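Local coordinates for protein ATP-dependent Clp endopeptidase (Clostridium difficile, PDB 3FES) that probably serves as the N-terminal domain of a ClpC-type AAA+ chaperone, helping to receive substrates or adaptor proteins for ATP-driven unfolding and degradation, at residues V51-K65 and I125-L139. Residues are numbered along the deposited sequence; the frame is centred on the assembly and turned at random.
Sequences VLSKVGFTEAYLEGK and ILNYAGVNDRTLAQL
Two interhelical turns with their flanking helices, one from each half of the Clp N-terminal domain, pack against each other here, and the ring of Phe-57, from one linker, reaches between Leu-126 of helix 125-129 and Val-131 of the other linker. Phe-57 CZ lies 3.4 Å from Val-131 CG2, and its CE1 lies 3.5 Å from Leu-126 CD2; Ala-129, with only a methyl to offer, lets the broad ring in close at CE2. Phe-57 CG stands anti to its own carbonyl carbon (chi1 -64°), which carries the ring from a backbone loop in among these apolar side chains. On one side of the ring, helix 51-55 crosses helix 132-139 at 128°. Beta-branched Val-51 straddles the second helix there, CG1 meeting Thr-135 and CG2 reaching Leu-139 CA at 3.6 Å. Thr-135 suits a largely apolar seam because its hydroxyl turns back on its own helix: OG1 donates to Val-131 O at 2.6 Å, while Thr-135 N reaches the same oxygen from the opposite face of the carbonyl plane. Its methyl CG2 is left for Val-51 and Leu-52.

The pseudo-repeated architecture of the Clp N domain is visible in the turns themselves. Each first helix ends in a Schellman motif at a glycine, Gly-56 or Gly-130, whose positive phi lets the chain leave the helix and change direction toward the next one; Thr-58 then N-caps the helix that follows it by accepting from Tyr-61 N. Along that helix, Leu-62 CD2 packs on Ile-125 CG2 at 3.7 Å, and Ile-125 continues onto Ile-66 and Met-69. Toward the more open margin, Lys-65 lays CG over a face of Tyr-61, and bends at chi2 and chi3 then bring NZ over a face of Tyr-128 in a cation-pi contact, 3.9 Å from NZ to the ring centroid; Asp-68 offers NZ a weak, long ion pair.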
loop_
_atom_site.group_PDB
_atom_site.type_symbol
_atom_site.label_atom_id
_atom_site.label_comp_id
_atom_site.label_asym_id
_atom_site.label_seq_id
_atom_site.Cartn_x
_atom_site.Cartn_y
_atom_site.Cartn_z
ATOM N N VAL A 51 5.414 5.189 8.792
ATOM C CA VAL A 51 6.648 5.036 7.997
ATOM C C VAL A 51 6.631 6.011 6.801
ATOM O O VAL A 51 7.582 6.767 6.587
ATOM C CB VAL A 51 6.803 3.585 7.467
ATOM C CG1 VAL A 51 7.919 3.493 6.396
ATOM C CG2 VAL A 51 7.066 2.608 8.610
ATOM N N LEU A 52 5.544 5.995 6.033
ATOM C CA LEU A 52 5.469 6.756 4.780
ATOM C C LEU A 52 5.533 8.266 5.056
ATOM O O LEU A 52 6.190 9.021 4.324
ATOM C CB LEU A 52 4.234 6.350 3.952
ATOM C CG LEU A 52 4.287 4.944 3.347
ATOM C CD1 LEU A 52 2.881 4.460 2.814
ATOM C CD2 LEU A 52 5.379 4.818 2.235
ATOM N N SER A 53 4.865 8.679 6.133
ATOM C CA SER A 53 4.880 10.078 6.544
ATOM C C SER A 53 6.271 10.455 7.093
ATOM O O SER A 53 6.769 11.557 6.856
ATOM C CB SER A 53 3.792 10.330 7.588
ATOM O OG SER A 53 4.142 11.458 8.367
ATOM N N LYS A 54 6.912 9.522 7.793
ATOM C CA LYS A 54 8.228 9.797 8.363
ATOM C C LYS A 54 9.286 10.032 7.265
ATOM O O LYS A 54 10.138 10.917 7.396
ATOM C CB LYS A 54 8.655 8.692 9.344
ATOM C CG LYS A 54 9.983 8.922 10.027
ATOM C CD LYS A 54 9.878 10.073 11.040
ATOM C CE LYS A 54 10.933 9.980 12.132
ATOM N NZ LYS A 54 11.979 11.018 11.993
ATOM N N VAL A 55 9.218 9.255 6.186
ATOM C CA VAL A 55 10.178 9.406 5.112
ATOM C C VAL A 55 9.813 10.580 4.207
ATOM O O VAL A 55 10.610 10.957 3.349
ATOM C CB VAL A 55 10.383 8.095 4.258
ATOM C CG1 VAL A 55 10.596 6.865 5.165
ATOM C CG2 VAL A 55 9.243 7.879 3.267
ATOM N N GLY A 56 8.608 11.129 4.364
ATOM C CA GLY A 56 8.259 12.370 3.658
ATOM C C GLY A 56 7.051 12.446 2.724
ATOM O O GLY A 56 6.751 13.521 2.210
ATOM N N PHE A 57 6.352 11.338 2.479
ATOM C CA PHE A 57 5.183 11.388 1.606
ATOM C C PHE A 57 3.976 12.050 2.246
ATOM O O PHE A 57 3.748 11.924 3.462
ATOM C CB PHE A 57 4.751 9.994 1.194
ATOM C CG PHE A 57 5.761 9.275 0.372
ATOM C CD1 PHE A 57 6.497 8.228 0.919
ATOM C CD2 PHE A 57 6.011 9.670 -0.938
ATOM C CE1 PHE A 57 7.438 7.565 0.150
ATOM C CE2 PHE A 57 6.968 9.012 -1.720
ATOM C CZ PHE A 57 7.683 7.988 -1.182
ATOM N N THR A 58 3.175 12.701 1.410
ATOM C CA THR A 58 1.846 13.171 1.806
ATOM C C THR A 58 0.845 12.517 0.881
ATOM O O THR A 58 1.224 12.012 -0.181
ATOM C CB THR A 58 1.697 14.692 1.605
ATOM O OG1 THR A 58 2.096 15.019 0.272
ATOM C CG2 THR A 58 2.573 15.465 2.598
ATOM N N GLU A 59 -0.433 12.535 1.251
ATOM C CA GLU A 59 -1.458 12.048 0.345
ATOM C C GLU A 59 -1.471 12.810 -0.991
ATOM O O GLU A 59 -1.598 12.198 -2.061
ATOM C CB GLU A 59 -2.834 12.177 0.982
ATOM C CG GLU A 59 -2.952 11.594 2.342
ATOM C CD GLU A 59 -4.377 11.677 2.825
ATOM O OE1 GLU A 59 -5.245 12.062 2.001
ATOM O OE2 GLU A 59 -4.629 11.352 4.013
ATOM N N ALA A 60 -1.346 14.142 -0.925
ATOM C CA ALA A 60 -1.346 14.986 -2.118
ATOM C C ALA A 60 -0.201 14.636 -3.059
ATOM O O ALA A 60 -0.408 14.542 -4.268
ATOM C CB ALA A 60 -1.309 16.487 -1.740
ATOM N N TYR A 61 0.993 14.407 -2.516
ATOM C CA TYR A 61 2.127 14.024 -3.363
ATOM C C TYR A 61 1.879 12.695 -4.086
ATOM O O TYR A 61 2.036 12.598 -5.306
ATOM C CB TYR A 61 3.424 13.944 -2.567
ATOM C CG TYR A 61 4.582 13.396 -3.370
ATOM C CD1 TYR A 61 5.419 14.245 -4.097
ATOM C CD2 TYR A 61 4.830 12.027 -3.424
ATOM C CE1 TYR A 61 6.489 13.737 -4.848
ATOM C CE2 TYR A 61 5.898 11.505 -4.171
ATOM C CZ TYR A 61 6.716 12.358 -4.875
ATOM O OH TYR A 61 7.765 11.841 -5.606
ATOM N N LEU A 62 1.495 11.674 -3.331
ATOM C CA LEU A 62 1.253 10.352 -3.932
ATOM C C LEU A 62 0.187 10.365 -5.015
ATOM O O LEU A 62 0.384 9.827 -6.107
ATOM C CB LEU A 62 0.861 9.345 -2.857
ATOM C CG LEU A 62 1.941 8.829 -1.922
ATOM C CD1 LEU A 62 1.288 7.708 -1.068
ATOM C CD2 LEU A 62 3.129 8.286 -2.721
ATOM N N GLU A 63 -0.952 10.959 -4.686
ATOM C CA GLU A 63 -2.010 11.198 -5.659
ATOM C C GLU A 63 -1.556 11.916 -6.916
ATOM O O GLU A 63 -1.883 11.482 -8.021
ATOM C CB GLU A 63 -3.124 11.998 -5.041
ATOM C CG GLU A 63 -4.295 11.184 -4.684
ATOM C CD GLU A 63 -5.459 12.037 -4.276
ATOM O OE1 GLU A 63 -6.586 11.730 -4.728
ATOM O OE2 GLU A 63 -5.246 13.018 -3.509
ATOM N N GLY A 64 -0.814 13.011 -6.756
ATOM C CA GLY A 64 -0.275 13.751 -7.907
ATOM C C GLY A 64 0.592 12.876 -8.798
ATOM O O GLY A 64 0.468 12.914 -10.027
ATOM N N LYS A 65 1.477 12.087 -8.178
ATOM C CA LYS A 65 2.372 11.190 -8.922
ATOM C C LYS A 65 1.606 10.092 -9.656
ATOM O O LYS A 65 1.959 9.720 -10.781
ATOM C CB LYS A 65 3.429 10.564 -8.003
ATOM C CG LYS A 65 4.536 11.523 -7.520
ATOM C CD LYS A 65 5.247 12.296 -8.656
ATOM C CE LYS A 65 5.725 11.362 -9.785
ATOM N NZ LYS A 65 6.333 12.111 -10.925
ATOM N N ILE A 125 7.223 4.895 -7.786
ATOM C CA ILE A 125 7.060 6.135 -7.045
ATOM C C ILE A 125 8.077 6.210 -5.896
ATOM O O ILE A 125 8.681 7.249 -5.690
ATOM C CB ILE A 125 5.615 6.288 -6.491
ATOM C CG1 ILE A 125 4.616 6.483 -7.655
ATOM C CG2 ILE A 125 5.562 7.443 -5.437
ATOM C CD1 ILE A 125 3.131 6.408 -7.243
ATOM N N LEU A 126 8.254 5.121 -5.145
ATOM C CA LEU A 126 9.280 5.119 -4.083
ATOM C C LEU A 126 10.680 5.389 -4.680
ATOM O O LEU A 126 11.471 6.172 -4.139
ATOM C CB LEU A 126 9.291 3.798 -3.334
ATOM C CG LEU A 126 7.976 3.524 -2.586
ATOM C CD1 LEU A 126 8.000 2.087 -2.105
ATOM C CD2 LEU A 126 7.862 4.469 -1.416
ATOM N N ASN A 127 10.966 4.736 -5.794
ATOM C CA ASN A 127 12.267 4.908 -6.439
ATOM C C ASN A 127 12.475 6.324 -6.952
ATOM O O ASN A 127 13.569 6.898 -6.814
ATOM C CB ASN A 127 12.407 3.922 -7.605
ATOM C CG ASN A 127 12.497 2.482 -7.131
ATOM O OD1 ASN A 127 12.776 2.227 -5.971
ATOM N ND2 ASN A 127 12.243 1.534 -8.029
ATOM N N TYR A 128 11.432 6.876 -7.570
ATOM C CA TYR A 128 11.471 8.237 -8.141
ATOM C C TYR A 128 11.779 9.254 -7.044
ATOM O O TYR A 128 12.617 10.173 -7.221
ATOM C CB TYR A 128 10.115 8.556 -8.823
ATOM C CG TYR A 128 10.084 9.904 -9.507
ATOM C CD1 TYR A 128 10.434 10.032 -10.857
ATOM C CD2 TYR A 128 9.706 11.060 -8.802
ATOM C CE1 TYR A 128 10.421 11.282 -11.494
ATOM C CE2 TYR A 128 9.694 12.314 -9.428
ATOM C CZ TYR A 128 10.049 12.407 -10.766
ATOM O OH TYR A 128 10.026 13.629 -11.379
ATOM N N ALA A 129 11.119 9.070 -5.897
ATOM C CA ALA A 129 11.340 9.906 -4.721
ATOM C C ALA A 129 12.694 9.640 -4.044
ATOM O O ALA A 129 13.095 10.396 -3.189
ATOM C CB ALA A 129 10.186 9.717 -3.695
ATOM N N GLY A 130 13.368 8.557 -4.415
ATOM C CA GLY A 130 14.680 8.229 -3.856
ATOM C C GLY A 130 14.630 7.650 -2.445
ATOM O O GLY A 130 15.637 7.671 -1.732
ATOM N N VAL A 131 13.482 7.124 -2.038
ATOM C CA VAL A 131 13.335 6.625 -0.687
ATOM C C VAL A 131 12.956 5.164 -0.560
ATOM O O VAL A 131 12.398 4.774 0.470
ATOM C CB VAL A 131 12.299 7.450 0.112
ATOM C CG1 VAL A 131 12.833 8.872 0.344
ATOM C CG2 VAL A 131 10.943 7.420 -0.557
ATOM N N ASN A 132 13.215 4.352 -1.580
ATOM C CA ASN A 132 12.850 2.933 -1.471
ATOM C C ASN A 132 13.593 2.282 -0.272
ATOM O O ASN A 132 12.971 1.712 0.613
ATOM C CB ASN A 132 13.098 2.153 -2.786
ATOM C CG ASN A 132 12.121 0.962 -2.960
ATOM O OD1 ASN A 132 11.978 0.121 -2.074
ATOM N ND2 ASN A 132 11.428 0.913 -4.113
ATOM N N ASP A 133 14.917 2.408 -0.224
ATOM C CA ASP A 133 15.635 1.712 0.837
ATOM C C ASP A 133 15.415 2.388 2.182
ATOM O O ASP A 133 15.523 1.736 3.212
ATOM C CB ASP A 133 17.148 1.646 0.550
ATOM C CG ASP A 133 17.510 0.583 -0.503
ATOM O OD1 ASP A 133 16.701 -0.346 -0.774
ATOM O OD2 ASP A 133 18.632 0.663 -1.041
ATOM N N ARG A 134 15.177 3.703 2.176
ATOM C CA ARG A 134 14.910 4.429 3.421
ATOM C C ARG A 134 13.570 3.996 4.027
ATOM O O ARG A 134 13.435 3.851 5.243
ATOM C CB ARG A 134 14.927 5.924 3.166
ATOM C CG ARG A 134 16.306 6.390 2.696
ATOM C CD ARG A 134 16.596 7.790 3.134
ATOM N NE ARG A 134 16.803 7.801 4.570
ATOM C CZ ARG A 134 17.995 7.701 5.145
ATOM N NH1 ARG A 134 19.097 7.605 4.406
ATOM N NH2 ARG A 134 18.081 7.700 6.467
ATOM N N THR A 135 12.600 3.769 3.152
ATOM C CA THR A 135 11.267 3.281 3.573
ATOM C C THR A 135 11.414 1.909 4.201
ATOM O O THR A 135 10.862 1.664 5.272
ATOM C CB THR A 135 10.276 3.272 2.374
ATOM O OG1 THR A 135 10.158 4.603 1.857
ATOM C CG2 THR A 135 8.906 2.790 2.785
ATOM N N LEU A 136 12.157 1.017 3.547
ATOM C CA LEU A 136 12.450 -0.289 4.118
ATOM C C LEU A 136 13.127 -0.219 5.501
ATOM O O LEU A 136 12.744 -0.948 6.406
ATOM C CB LEU A 136 13.294 -1.102 3.160
ATOM C CG LEU A 136 13.591 -2.521 3.639
ATOM C CD1 LEU A 136 12.324 -3.304 3.876
ATOM C CD2 LEU A 136 14.490 -3.177 2.599
ATOM N N ALA A 137 14.139 0.628 5.637
ATOM C CA ALA A 137 14.828 0.791 6.908
ATOM C C ALA A 137 13.864 1.249 8.002
ATOM O O ALA A 137 13.857 0.690 9.083
ATOM C CB ALA A 137 15.993 1.776 6.759
ATOM N N GLN A 138 13.060 2.262 7.704
ATOM C CA GLN A 138 12.143 2.864 8.685
ATOM C C GLN A 138 11.073 1.845 9.084
ATOM O O GLN A 138 10.672 1.752 10.252
ATOM C CB GLN A 138 11.441 4.092 8.087
ATOM C CG GLN A 138 10.556 4.827 9.104
ATOM C CD GLN A 138 11.381 5.554 10.116
ATOM O OE1 GLN A 138 12.174 6.420 9.751
ATOM N NE2 GLN A 138 11.217 5.211 11.417
ATOM N N LEU A 139 10.629 1.070 8.101
ATOM C CA LEU A 139 9.623 0.030 8.344
ATOM C C LEU A 139 10.234 -1.053 9.221
ATOM O O LEU A 139 9.604 -1.534 10.136
ATOM C CB LEU A 139 9.118 -0.573 7.031
ATOM C CG LEU A 139 8.117 -1.757 7.129
ATOM C CD1 LEU A 139 6.856 -1.420 7.928
ATOM C CD2 LEU A 139 7.766 -2.295 5.694
#